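Local coordinates for protein prophenoloxidase b (Marsupenaeus japonicus, PDB 3WKY) that is the secreted precursor of a type 3 copper phenoloxidase, and probably hydroxylates monophenols and oxidises o-diphenols once activated, at residues Gln78-Leu83 with Leu113-His118; Pro144-Asn149 with Ser172-Leu177; Leu507-Asp512 with Val516-Ala521. One frame throughout, in Å; residues are numbered along the deposited sequence.

Contact 1: residues Gln78-Leu83 with Leu113-His118; sequences QAVKDL and LAALYH
Val-80 and Leu-83 of one helix close on two alanines of another, and the side chains meet through carbon alone. Val-80 straddles the pair: CG2 touches CB of Ala-114 at 3.8 Å, while CG1 also rests on the backbone N of Ala-115 in a plain van der Waals contact at 3.8 Å. One turn further on, Leu-83 packs on the methyl of Ala-115, its CD2 coming within 3.7 Å of that CB. Its CG stands trans to the backbone N (chi1 -179°), which carries the isobutyl group across to the alanine. Alanine suits both places because a lone methyl lets the backbones draw close, the CA atoms of Val-80 and Ala-115 being 5.1 Å apart; the branched residues opposite supply the bulk. Phe-69 adds a further apolar surface against Val-80. Beyond the interface, Ala-114 also rests on Trp-200 and His-118 ND1 is hydrogen-bonded to Leu-204 O, both on helix 193-205, which carries the copper-site histidines His-199 and His-203. The axes of the two segments pass 8.6 Å apart at -54°, an angle close to that of the ridges-into-grooves class built on i±4 ridges, here between helices 74-89 and 109-122 of the hemocyanin all-alpha domain.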
ATOM      1  N   GLN A  78      -0.935  24.714 -33.872  1.00 21.08           N
ATOM      2  CA  GLN A  78      -1.139  26.084 -34.337  1.00 26.70           C
ATOM      3  C   GLN A  78      -0.099  26.455 -35.396  1.00 25.09           C
ATOM      4  O   GLN A  78      -0.389  27.208 -36.327  1.00 25.24           O
ATOM      5  CB  GLN A  78      -1.099  27.081 -33.172  1.00 26.99           C
ATOM      6  CG  GLN A  78      -1.517  28.510 -33.557  1.00 28.37           C
ATOM      7  CD  GLN A  78      -2.969  28.594 -34.005  1.00 32.57           C
ATOM      8  OE1 GLN A  78      -3.871  28.131 -33.311  1.00 32.21           O
ATOM      9  NE2 GLN A  78      -3.196  29.185 -35.172  1.00 31.04           N
ATOM     10  N   ALA A  79       1.113  25.922 -35.253  1.00 22.69           N
ATOM     11  CA  ALA A  79       2.190  26.214 -36.187  1.00 24.18           C
ATOM     12  C   ALA A  79       1.911  25.588 -37.551  1.00 29.48           C
ATOM     13  O   ALA A  79       2.133  26.216 -38.592  1.00 25.12           O
ATOM     14  CB  ALA A  79       3.519  25.733 -35.640  1.00 27.47           C
ATOM     15  N   VAL A  80       1.426  24.348 -37.548  1.00 23.95           N
ATOM     16  CA  VAL A  80       1.056  23.694 -38.800  1.00 24.37           C
ATOM     17  C   VAL A  80      -0.118  24.425 -39.452  1.00 21.08           C
ATOM     18  O   VAL A  80      -0.141  24.636 -40.674  1.00 24.79           O
ATOM     19  CB  VAL A  80       0.736  22.199 -38.596  1.00 23.81           C
ATOM     20  CG1 VAL A  80       0.051  21.613 -39.822  1.00 21.65           C
ATOM     21  CG2 VAL A  80       2.013  21.437 -38.320  1.00 18.79           C
ATOM     22  N   LYS A  81      -1.082  24.830 -38.638  1.00 22.43           N
ATOM     23  CA  LYS A  81      -2.237  25.556 -39.149  1.00 25.53           C
ATOM     24  C   LYS A  81      -1.800  26.893 -39.761  1.00 28.68           C
ATOM     25  O   LYS A  81      -2.298  27.297 -40.818  1.00 25.33           O
ATOM     26  CB  LYS A  81      -3.237  25.807 -38.029  1.00 22.01           C
ATOM     27  CG  LYS A  81      -4.546  26.436 -38.483  1.00 28.19           C
ATOM     28  CD  LYS A  81      -5.429  26.765 -37.281  1.00 24.24           C
ATOM     29  CE  LYS A  81      -6.816  27.185 -37.734  1.00 30.84           C
ATOM     30  NZ  LYS A  81      -7.674  27.539 -36.580  1.00 32.00           N
ATOM     31  N   ASP A  82      -0.866  27.570 -39.099  1.00 23.71           N
ATOM     32  CA  ASP A  82      -0.387  28.873 -39.569  1.00 24.52           C
ATOM     33  C   ASP A  82       0.420  28.779 -40.871  1.00 25.03           C
ATOM     34  O   ASP A  82       0.260  29.618 -41.758  1.00 28.90           O
ATOM     35  CB  ASP A  82       0.428  29.589 -38.485  1.00 25.44           C
ATOM     36  CG  ASP A  82      -0.430  30.071 -37.324  1.00 29.61           C
ATOM     37  OD1 ASP A  82      -1.673  29.976 -37.419  1.00 29.93           O
ATOM     38  OD2 ASP A  82       0.143  30.554 -36.317  1.00 28.25           O
ATOM     39  N   LEU A  83       1.276  27.765 -40.991  1.00 24.68           N
ATOM     40  CA  LEU A  83       2.036  27.536 -42.225  1.00 24.10           C
ATOM     41  C   LEU A  83       1.140  27.097 -43.379  1.00 30.11           C
ATOM     42  O   LEU A  83       1.247  27.616 -44.494  1.00 25.88           O
ATOM     43  CB  LEU A  83       3.134  26.493 -42.015  1.00 26.02           C
ATOM     44  CG  LEU A  83       4.016  26.187 -43.227  1.00 29.73           C
ATOM     45  CD1 LEU A  83       4.652  27.462 -43.782  1.00 29.07           C
ATOM     46  CD2 LEU A  83       5.089  25.155 -42.889  1.00 24.70           C
ATOM     47  N   LEU A 113       6.273  19.216 -43.544  1.00 20.39           N
ATOM     48  CA  LEU A 113       5.572  18.082 -44.143  1.00 24.75           C
ATOM     49  C   LEU A 113       4.101  18.002 -43.761  1.00 23.35           C
ATOM     50  O   LEU A 113       3.253  17.737 -44.617  1.00 20.13           O
ATOM     51  CB  LEU A 113       6.272  16.764 -43.794  1.00 22.50           C
ATOM     52  CG  LEU A 113       7.627  16.579 -44.464  1.00 28.33           C
ATOM     53  CD1 LEU A 113       8.283  15.306 -43.992  1.00 23.82           C
ATOM     54  CD2 LEU A 113       7.446  16.564 -45.988  1.00 24.02           C
ATOM     55  N   ALA A 114       3.790  18.219 -42.486  1.00 19.46           N
ATOM     56  CA  ALA A 114       2.397  18.160 -42.033  1.00 23.95           C
ATOM     57  C   ALA A 114       1.561  19.227 -42.731  1.00 23.15           C
ATOM     58  O   ALA A 114       0.467  18.949 -43.228  1.00 21.25           O
ATOM     59  CB  ALA A 114       2.320  18.330 -40.516  1.00 20.50           C
ATOM     60  N   ALA A 115       2.089  20.447 -42.770  1.00 20.89           N
ATOM     61  CA  ALA A 115       1.424  21.563 -43.444  1.00 23.54           C
ATOM     62  C   ALA A 115       1.177  21.269 -44.932  1.00 21.69           C
ATOM     63  O   ALA A 115       0.116  21.611 -45.475  1.00 20.08           O
ATOM     64  CB  ALA A 115       2.247  22.859 -43.266  1.00 21.07           C
ATOM     65  N   LEU A 116       2.145  20.628 -45.584  1.00 21.24           N
ATOM     66  CA  LEU A 116       2.016  20.278 -46.999  0.53 24.28           C
ATOM     67  C   LEU A 116       0.904  19.260 -47.235  1.00 29.59           C
ATOM     68  O   LEU A 116       0.069  19.426 -48.129  1.00 23.05           O
ATOM     69  CB  LEU A 116       3.330  19.713 -47.540  0.53 24.60           C
ATOM     70  CG  LEU A 116       4.270  20.669 -48.269  0.53 32.20           C
ATOM     71  CD1 LEU A 116       5.411  19.883 -48.899  0.53 36.56           C
ATOM     72  CD2 LEU A 116       3.501  21.456 -49.326  0.53 36.60           C
ATOM     73  N   TYR A 117       0.889  18.194 -46.437  1.00 19.64           N
ATOM     74  CA  TYR A 117      -0.167  17.186 -46.574  1.00 22.13           C
ATOM     75  C   TYR A 117      -1.527  17.814 -46.299  1.00 22.60           C
ATOM     76  O   TYR A 117      -2.497  17.551 -47.019  1.00 23.61           O
ATOM     77  CB  TYR A 117       0.066  15.998 -45.627  1.00 19.43           C
ATOM     78  CG  TYR A 117       1.047  14.956 -46.129  1.00 20.43           C
ATOM     79  CD1 TYR A 117       0.630  13.921 -46.948  1.00 20.11           C
ATOM     80  CD2 TYR A 117       2.386  14.986 -45.741  1.00 19.96           C
ATOM     81  CE1 TYR A 117       1.523  12.953 -47.396  1.00 19.44           C
ATOM     82  CE2 TYR A 117       3.287  14.026 -46.184  1.00 18.71           C
ATOM     83  CZ  TYR A 117       2.852  13.016 -47.008  1.00 21.28           C
ATOM     84  OH  TYR A 117       3.750  12.062 -47.443  1.00 22.28           O
ATOM     85  N   HIS A 118      -1.613  18.641 -45.261  1.00 19.49           N
ATOM     86  CA  HIS A 118      -2.885  19.286 -44.938  1.00 19.92           C
ATOM     87  C   HIS A 118      -3.353  20.156 -46.101  1.00 26.44           C
ATOM     88  O   HIS A 118      -4.553  20.232 -46.404  1.00 23.70           O
ATOM     89  CB  HIS A 118      -2.775  20.148 -43.681  1.00 19.21           C
ATOM     90  CG  HIS A 118      -4.043  20.857 -43.329  1.00 20.60           C
ATOM     91  ND1 HIS A 118      -5.254  20.202 -43.193  1.00 22.15           N
ATOM     92  CD2 HIS A 118      -4.300  22.164 -43.084  1.00 22.40           C
ATOM     93  CE1 HIS A 118      -6.191  21.074 -42.878  1.00 21.47           C
ATOM     94  NE2 HIS A 118      -5.638  22.276 -42.803  1.00 25.62           N
TER

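Contact 2: residues Pro144-Asn149 with Ser172-Leu177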
ATOM      1  N   PRO A 144      12.984   0.320 -37.939  1.00 19.67           N
ATOM      2  CA  PRO A 144      13.749   0.386 -36.685  1.00 18.80           C
ATOM      3  C   PRO A 144      15.104   1.027 -36.861  1.00 23.00           C
ATOM      4  O   PRO A 144      15.722   0.925 -37.927  1.00 23.84           O
ATOM      5  CB  PRO A 144      13.948  -1.082 -36.311  1.00 19.11           C
ATOM      6  CG  PRO A 144      12.842  -1.810 -37.015  1.00 26.63           C
ATOM      7  CD  PRO A 144      12.614  -1.061 -38.287  1.00 23.65           C
ATOM      8  N   THR A 145      15.555   1.682 -35.802  1.00 20.41           N
ATOM      9  CA  THR A 145      16.863   2.315 -35.753  1.00 22.79           C
ATOM     10  C   THR A 145      17.964   1.438 -36.339  1.00 24.70           C
ATOM     11  O   THR A 145      18.741   1.887 -37.190  1.00 26.04           O
ATOM     12  CB  THR A 145      17.221   2.620 -34.302  1.00 21.46           C
ATOM     13  OG1 THR A 145      16.239   3.512 -33.746  1.00 20.24           O
ATOM     14  CG2 THR A 145      18.614   3.244 -34.203  1.00 25.65           C
ATOM     15  N   PHE A 146      18.020   0.183 -35.902  1.00 24.54           N
ATOM     16  CA  PHE A 146      19.122  -0.677 -36.306  0.51 29.58           C
ATOM     17  C   PHE A 146      19.110  -0.973 -37.804  1.00 32.46           C
ATOM     18  O   PHE A 146      20.170  -1.127 -38.408  1.00 28.67           O
ATOM     19  CB  PHE A 146      19.211  -1.949 -35.441  0.51 33.01           C
ATOM     20  CG  PHE A 146      18.226  -3.036 -35.805  0.51 31.92           C
ATOM     21  CD1 PHE A 146      16.919  -2.997 -35.352  0.51 35.47           C
ATOM     22  CD2 PHE A 146      18.634  -4.131 -36.546  0.51 35.11           C
ATOM     23  CE1 PHE A 146      16.024  -4.008 -35.659  0.51 29.69           C
ATOM     24  CE2 PHE A 146      17.748  -5.148 -36.855  0.51 42.32           C
ATOM     25  CZ  PHE A 146      16.437  -5.080 -36.414  0.51 38.44           C
ATOM     26  N   ILE A 147      17.924  -1.013 -38.401  1.00 27.11           N
ATOM     27  CA  ILE A 147      17.800  -1.261 -39.833  1.00 28.59           C
ATOM     28  C   ILE A 147      18.230  -0.054 -40.668  1.00 28.86           C
ATOM     29  O   ILE A 147      18.924  -0.204 -41.679  1.00 30.06           O
ATOM     30  CB  ILE A 147      16.376  -1.674 -40.190  1.00 28.19           C
ATOM     31  CG1 ILE A 147      16.038  -2.967 -39.459  1.00 31.38           C
ATOM     32  CG2 ILE A 147      16.234  -1.899 -41.698  1.00 25.47           C
ATOM     33  CD1 ILE A 147      16.929  -4.116 -39.893  1.00 40.19           C
ATOM     34  N   ILE A 148      17.815   1.138 -40.251  1.00 23.03           N
ATOM     35  CA  ILE A 148      18.282   2.360 -40.895  1.00 22.91           C
ATOM     36  C   ILE A 148      19.815   2.464 -40.790  1.00 33.31           C
ATOM     37  O   ILE A 148      20.486   2.810 -41.765  1.00 31.02           O
ATOM     38  CB  ILE A 148      17.604   3.611 -40.302  1.00 25.21           C
ATOM     39  CG1 ILE A 148      16.088   3.571 -40.542  1.00 25.58           C
ATOM     40  CG2 ILE A 148      18.232   4.894 -40.853  1.00 26.01           C
ATOM     41  CD1 ILE A 148      15.665   3.626 -42.019  1.00 25.76           C
ATOM     42  N   ASN A 149      20.363   2.146 -39.619  1.00 29.47           N
ATOM     43  CA  ASN A 149      21.812   2.191 -39.440  0.57 29.80           C
ATOM     44  C   ASN A 149      22.518   1.125 -40.279  1.00 29.01           C
ATOM     45  O   ASN A 149      23.587   1.382 -40.849  1.00 32.59           O
ATOM     46  CB  ASN A 149      22.189   2.082 -37.961  0.57 28.20           C
ATOM     47  CG  ASN A 149      21.739   3.286 -37.160  0.57 26.95           C
ATOM     48  OD1 ASN A 149      21.509   4.359 -37.716  0.57 29.43           O
ATOM     49  ND2 ASN A 149      21.613   3.116 -35.849  0.57 29.50           N
ATOM     50  N   SER A 172       9.768  -9.146 -37.207  1.00 54.53           N
ATOM     51  CA  SER A 172       9.213  -8.814 -35.889  1.00 62.84           C
ATOM     52  C   SER A 172      10.035  -9.396 -34.737  1.00 52.22           C
ATOM     53  O   SER A 172      10.087  -8.812 -33.655  1.00 56.75           O
ATOM     54  CB  SER A 172       7.753  -9.269 -35.780  1.00 60.44           C
ATOM     55  OG  SER A 172       7.657 -10.681 -35.843  1.00 60.00           O
ATOM     56  N   ASP A 173      10.694 -10.528 -34.988  1.00 61.16           N
ATOM     57  CA  ASP A 173      11.611 -11.165 -34.029  1.00 64.09           C
ATOM     58  C   ASP A 173      12.722 -10.235 -33.531  1.00 57.70           C
ATOM     59  O   ASP A 173      13.621 -10.676 -32.817  1.00 62.48           O
ATOM     60  CB  ASP A 173      12.286 -12.398 -34.660  1.00 64.31           C
ATOM     61  CG  ASP A 173      11.420 -13.649 -34.604  1.00 76.69           C
ATOM     62  OD1 ASP A 173      10.604 -13.780 -33.665  1.00 93.34           O
ATOM     63  OD2 ASP A 173      11.570 -14.514 -35.496  1.00 88.34           O
ATOM     64  N   GLU A 174      12.663  -8.960 -33.903  1.00 62.73           N
ATOM     65  CA  GLU A 174      13.783  -8.052 -33.683  1.00 61.21           C
ATOM     66  C   GLU A 174      13.450  -6.764 -32.914  1.00 54.33           C
ATOM     67  O   GLU A 174      14.331  -5.927 -32.722  1.00 57.22           O
ATOM     68  CB  GLU A 174      14.447  -7.713 -35.028  1.00 60.55           C
ATOM     69  CG  GLU A 174      14.898  -8.941 -35.826  1.00 62.38           C
ATOM     70  CD  GLU A 174      15.307  -8.617 -37.258  1.00 67.38           C
ATOM     71  OE1 GLU A 174      14.626  -9.094 -38.192  1.00 62.68           O
ATOM     72  OE2 GLU A 174      16.314  -7.901 -37.452  1.00 68.38           O
ATOM     73  N   THR A 175      12.206  -6.601 -32.463  1.00 51.03           N
ATOM     74  CA  THR A 175      11.802  -5.366 -31.756  1.00 37.51           C
ATOM     75  C   THR A 175      11.126  -5.624 -30.401  1.00 45.33           C
ATOM     76  O   THR A 175      10.621  -4.704 -29.747  1.00 40.83           O
ATOM     77  CB  THR A 175      10.853  -4.517 -32.612  1.00 48.68           C
ATOM     78  OG1 THR A 175       9.714  -5.307 -33.006  1.00 54.18           O
ATOM     79  CG2 THR A 175      11.576  -4.007 -33.855  1.00 58.57           C
ATOM     80  N   GLY A 176      11.121  -6.884 -29.991  1.00 41.89           N
ATOM     81  CA  GLY A 176      10.442  -7.304 -28.778  1.00 32.02           C
ATOM     82  C   GLY A 176      10.452  -8.813 -28.846  1.00 32.52           C
ATOM     83  O   GLY A 176      10.737  -9.382 -29.904  1.00 31.58           O
ATOM     84  N   LEU A 177      10.164  -9.471 -27.733  1.00 23.61           N
ATOM     85  CA  LEU A 177      10.233 -10.925 -27.694  1.00 23.16           C
ATOM     86  C   LEU A 177       8.846 -11.483 -27.411  1.00 24.09           C
ATOM     87  O   LEU A 177       8.385 -11.438 -26.270  1.00 23.50           O
ATOM     88  CB  LEU A 177      11.216 -11.354 -26.601  1.00 26.41           C
ATOM     89  CG  LEU A 177      11.464 -12.849 -26.412  1.00 31.10           C
ATOM     90  CD1 LEU A 177      11.900 -13.470 -27.725  1.00 37.96           C
ATOM     91  CD2 LEU A 177      12.523 -13.051 -25.344  1.00 27.74           C
TER
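The N-terminus of helix 145-160 meets the loop that follows strand 165-169, in the copper-containing domain of the hemocyanin family, with Phe-146 and Glu-174 forming most of the contact. In the Phe-146 conformer described here, one of two in the crystal, the carboxylate of Glu-174 comes to the edge of the ring near its plane. In this conformer OE2 of Glu-174 lies 3.0 Å from CZ of Phe-146, so the carboxylate faces the positively polarised C-H rim of the ring and not its pi cloud. The ring and carboxylate planes are 58° apart. The aliphatic part of Glu-174 shares the work, CB lying 3.6 Å from Phe-146 CZ. With chi1 at 79°, Phe-146 CG sits between the backbone N and the carbonyl carbon, which sends the ring out toward the loop, with Ile-147 CG1 3.7 Å above the ring plane, over its centre. OE1 of Glu-174 makes a weak hydrogen bond to His-171 N. With an alanine in place of Glu-174 the carboxylate is gone, and the ring edge would probably lose its anionic neighbour and His-171 N its weak partner. Next to this pair, Pro-144 CG touches Thr-175 CG2 at 4.1 Å, the two side chains crossing at about a right angle. Proline is tolerated at the N-cap, whose own N-H takes no part in the helix bonding, and its carbonyl O accepts Ile-148 N at 3.1 Å. Thr-175 turns its methyl to the proline, and its OG1 shares a hydrogen bond with His-184 NE2. Close by, Thr-145 and Asn-149 pack on Gly-268 of the second subunit. The pair Phe-146 and Glu-174 is an edge-on anion-aromatic contact, set at a helix N-terminus beside a subunit interface.

Contact 3: residues Leu507-Asp512 with Val516-Ala521; sequences LAPKFD and VKMNYA
Asp-512 holds its CG between the backbone N and the carbonyl carbon (chi1 66°), which folds the carboxylate back so that OD1 accepts the backbone N of Val-516 at 3.0 Å, from above the carboxylate plane. This closes a tight beta-hairpin-like turn in the ig-like domain, just past strand 501-509; Glu-514 N, within the turn, hydrogen-bonds to the same OD1, an Asx turn. Aspartate suits the place, being short enough to grip the turn it belongs to. The backbones then join as an antiparallel pair. Asp-512 N gives a 2.9 Å bond to Val-516 O, and Met-518 N a nearly straight one to Lys-510 O (3.1 Å, 170° at the hydrogen). Between these two bonds, Phe-511 and Lys-517 form a non-hydrogen-bonded pair. Their side chains run alongside each other: Phe-511 CE1 lies 3.5 Å from CG of Lys-517 in the conformer described here, one of two, and Lys-510 CG lies over one face of the ring, offset toward its rim. The long methylenes of both lysines thus serve as apolar packing, while their ammonium groups go elsewhere: Lys-510 NZ to a salt bridge with Glu-659 and, in this conformer, Lys-517 NZ to Ser-641 O of the third subunit. Met-518, flexible and unbranched, points toward 507-512 and bends at chi3 (-84°), placing its CE 3.3 Å from Pro-509 O, a buried carbonyl that finds no polar partner in the model. One water bridges the two segments, donating to Lys-510 O and to Met-518 O, each at 2.7 Å.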
ATOM      1  N   LEU A 507     -19.111  -6.091 -39.872  1.00 15.68           N
ATOM      2  CA  LEU A 507     -18.492  -7.355 -39.491  1.00 15.44           C
ATOM      3  C   LEU A 507     -18.229  -7.327 -37.984  1.00 20.00           C
ATOM      4  O   LEU A 507     -17.902  -6.267 -37.442  1.00 17.97           O
ATOM      5  CB  LEU A 507     -17.142  -7.515 -40.209  1.00 18.70           C
ATOM      6  CG  LEU A 507     -16.402  -8.859 -40.129  1.00 19.79           C
ATOM      7  CD1 LEU A 507     -17.025  -9.877 -41.090  1.00 22.59           C
ATOM      8  CD2 LEU A 507     -14.916  -8.687 -40.432  1.00 20.10           C
ATOM      9  N   ALA A 508     -18.385  -8.473 -37.320  1.00 18.20           N
ATOM     10  CA  ALA A 508     -17.984  -8.625 -35.912  1.00 16.74           C
ATOM     11  C   ALA A 508     -17.739 -10.096 -35.616  1.00 18.81           C
ATOM     12  O   ALA A 508     -18.352 -10.960 -36.233  1.00 17.90           O
ATOM     13  CB  ALA A 508     -19.060  -8.072 -34.979  1.00 20.70           C
ATOM     14  N   PRO A 509     -16.841 -10.397 -34.668  1.00 17.64           N
ATOM     15  CA  PRO A 509     -16.693 -11.815 -34.313  1.00 18.03           C
ATOM     16  C   PRO A 509     -17.977 -12.352 -33.688  1.00 17.25           C
ATOM     17  O   PRO A 509     -18.733 -11.597 -33.058  1.00 19.85           O
ATOM     18  CB  PRO A 509     -15.575 -11.804 -33.252  1.00 17.43           C
ATOM     19  CG  PRO A 509     -14.874 -10.490 -33.441  1.00 17.08           C
ATOM     20  CD  PRO A 509     -15.930  -9.524 -33.900  1.00 16.12           C
ATOM     21  N   LYS A 510     -18.231 -13.643 -33.857  1.00 19.69           N
ATOM     22  CA  LYS A 510     -19.414 -14.248 -33.269  1.00 19.26           C
ATOM     23  C   LYS A 510     -19.207 -14.574 -31.784  1.00 20.95           C
ATOM     24  O   LYS A 510     -20.130 -14.429 -30.969  1.00 20.56           O
ATOM     25  CB  LYS A 510     -19.810 -15.507 -34.058  1.00 20.61           C
ATOM     26  CG  LYS A 510     -21.097 -16.157 -33.576  1.00 27.90           C
ATOM     27  CD  LYS A 510     -21.616 -17.178 -34.592  1.00 28.00           C
ATOM     28  CE  LYS A 510     -22.947 -17.786 -34.141  1.00 33.51           C
ATOM     29  NZ  LYS A 510     -23.462 -18.771 -35.137  1.00 37.71           N
ATOM     30  N   PHE A 511     -17.992 -14.991 -31.438  1.00 19.54           N
ATOM     31  CA  PHE A 511     -17.690 -15.446 -30.081  1.00 16.72           C
ATOM     32  C   PHE A 511     -16.669 -14.552 -29.389  1.00 18.19           C
ATOM     33  O   PHE A 511     -15.766 -14.018 -30.042  1.00 20.66           O
ATOM     34  CB  PHE A 511     -17.156 -16.880 -30.120  1.00 18.55           C
ATOM     35  CG  PHE A 511     -18.088 -17.840 -30.809  1.00 24.24           C
ATOM     36  CD1 PHE A 511     -19.138 -18.425 -30.115  1.00 24.52           C
ATOM     37  CD2 PHE A 511     -17.927 -18.132 -32.155  1.00 22.54           C
ATOM     38  CE1 PHE A 511     -20.008 -19.306 -30.759  1.00 29.30           C
ATOM     39  CE2 PHE A 511     -18.793 -19.002 -32.799  1.00 26.78           C
ATOM     40  CZ  PHE A 511     -19.831 -19.587 -32.100  1.00 27.20           C
ATOM     41  N   ASP A 512     -16.813 -14.402 -28.077  1.00 18.46           N
ATOM     42  CA  ASP A 512     -15.795 -13.684 -27.293  1.00 19.68           C
ATOM     43  C   ASP A 512     -14.590 -14.569 -26.971  1.00 22.49           C
ATOM     44  O   ASP A 512     -14.478 -15.686 -27.477  1.00 23.62           O
ATOM     45  CB  ASP A 512     -16.395 -13.068 -26.024  1.00 25.78           C
ATOM     46  CG  ASP A 512     -16.891 -14.109 -25.022  1.00 24.97           C
ATOM     47  OD1 ASP A 512     -16.464 -15.284 -25.072  1.00 22.58           O
ATOM     48  OD2 ASP A 512     -17.703 -13.733 -24.155  1.00 28.18           O
ATOM     49  N   VAL A 516     -17.941 -17.791 -25.734  1.00 24.04           N
ATOM     50  CA  VAL A 516     -19.367 -17.562 -25.514  1.00 20.49           C
ATOM     51  C   VAL A 516     -19.914 -16.699 -26.652  1.00 25.04           C
ATOM     52  O   VAL A 516     -19.221 -15.797 -27.120  1.00 21.38           O
ATOM     53  CB  VAL A 516     -19.586 -16.853 -24.164  1.00 27.52           C
ATOM     54  CG1 VAL A 516     -21.043 -16.445 -23.979  1.00 30.16           C
ATOM     55  CG2 VAL A 516     -19.132 -17.756 -23.014  1.00 29.65           C
ATOM     56  N   LYS A 517     -21.132 -16.980 -27.119  1.00 23.65           N
ATOM     57  CA  LYS A 517     -21.756 -16.148 -28.147  0.56 22.20           C
ATOM     58  C   LYS A 517     -22.017 -14.748 -27.625  1.00 23.37           C
ATOM     59  O   LYS A 517     -22.675 -14.568 -26.599  1.00 26.33           O
ATOM     60  CB  LYS A 517     -23.079 -16.751 -28.619  0.56 26.96           C
ATOM     61  CG  LYS A 517     -22.932 -17.789 -29.704  0.56 30.66           C
ATOM     62  CD  LYS A 517     -24.280 -18.048 -30.379  0.56 35.30           C
ATOM     63  CE  LYS A 517     -24.615 -19.524 -30.381  0.56 35.91           C
ATOM     64  NZ  LYS A 517     -24.407 -20.121 -29.031  0.56 28.58           N
ATOM     65  N   MET A 518     -21.497 -13.747 -28.322  1.00 22.36           N
ATOM     66  CA  MET A 518     -21.731 -12.380 -27.893  1.00 22.18           C
ATOM     67  C   MET A 518     -23.172 -11.963 -28.172  1.00 22.94           C
ATOM     68  O   MET A 518     -23.701 -12.206 -29.265  1.00 22.89           O
ATOM     69  CB  MET A 518     -20.719 -11.436 -28.543  1.00 18.72           C
ATOM     70  CG  MET A 518     -19.324 -11.593 -27.943  1.00 20.93           C
ATOM     71  SD  MET A 518     -18.240 -10.230 -28.398  1.00 23.41           S
ATOM     72  CE  MET A 518     -17.637 -10.762 -30.006  1.00 20.68           C
ATOM     73  N   ASN A 519     -23.820 -11.381 -27.166  1.00 19.52           N
ATOM     74  CA  ASN A 519     -25.178 -10.875 -27.330  1.00 24.03           C
ATOM     75  C   ASN A 519     -25.179  -9.542 -28.077  1.00 24.24           C
ATOM     76  O   ASN A 519     -24.111  -9.030 -28.419  1.00 19.23           O
ATOM     77  CB  ASN A 519     -25.923 -10.787 -25.986  1.00 19.06           C
ATOM     78  CG  ASN A 519     -25.309  -9.778 -25.013  1.00 25.36           C
ATOM     79  OD1 ASN A 519     -24.411  -9.002 -25.354  1.00 24.56           O
ATOM     80  ND2 ASN A 519     -25.822  -9.776 -23.784  1.00 26.80           N
ATOM     81  N   TYR A 520     -26.364  -8.998 -28.344  1.00 21.04           N
ATOM     82  CA  TYR A 520     -26.483  -7.730 -29.053  1.00 20.76           C
ATOM     83  C   TYR A 520     -25.695  -6.615 -28.361  1.00 20.62           C
ATOM     84  O   TYR A 520     -24.971  -5.866 -29.016  1.00 17.32           O
ATOM     85  CB  TYR A 520     -27.959  -7.323 -29.206  1.00 17.95           C
ATOM     86  CG  TYR A 520     -28.158  -6.005 -29.928  1.00 17.25           C
ATOM     87  CD1 TYR A 520     -28.024  -4.793 -29.265  1.00 17.07           C
ATOM     88  CD2 TYR A 520     -28.487  -5.976 -31.290  1.00 20.16           C
ATOM     89  CE1 TYR A 520     -28.197  -3.589 -29.923  1.00 18.50           C
ATOM     90  CE2 TYR A 520     -28.661  -4.773 -31.959  1.00 20.09           C
ATOM     91  CZ  TYR A 520     -28.515  -3.588 -31.274  1.00 19.84           C
ATOM     92  OH  TYR A 520     -28.694  -2.381 -31.917  1.00 19.59           O
ATOM     93  N   ALA A 521     -25.861  -6.485 -27.050  1.00 19.43           N
ATOM     94  CA  ALA A 521     -25.191  -5.415 -26.303  1.00 19.55           C
ATOM     95  C   ALA A 521     -23.662  -5.462 -26.424  1.00 17.35           C
ATOM     96  O   ALA A 521     -23.009  -4.419 -26.566  1.00 18.10           O
ATOM     97  CB  ALA A 521     -25.618  -5.444 -24.834  1.00 20.35           C
TER
HETATM   98  O   HOH W   1     -22.647 -13.475 -31.403  1.00 21.99           O

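How the contacts relate
Contact 1 is the core contact, buried and apolar, while contacts 2 and 3 are partly buried and lie beside other subunits: contact 2 next to the second, contact 3 next to the third and fourth. No helix or strand is shared, and each contact belongs to a different family region, all-alpha, copper-containing and ig-like in turn. Their centres are about 31 to 42 Å apart, with contacts 1 and 3 on opposite sides of the chain's centre. Chemistry follows place. Small methyls let two helices approach in 78-83 with 113-118; a carboxylate meets an aromatic edge where helix meets loop in contact 2; backbone bonds, an aspartate carboxylate and a bridging water hold the turn of contact 3.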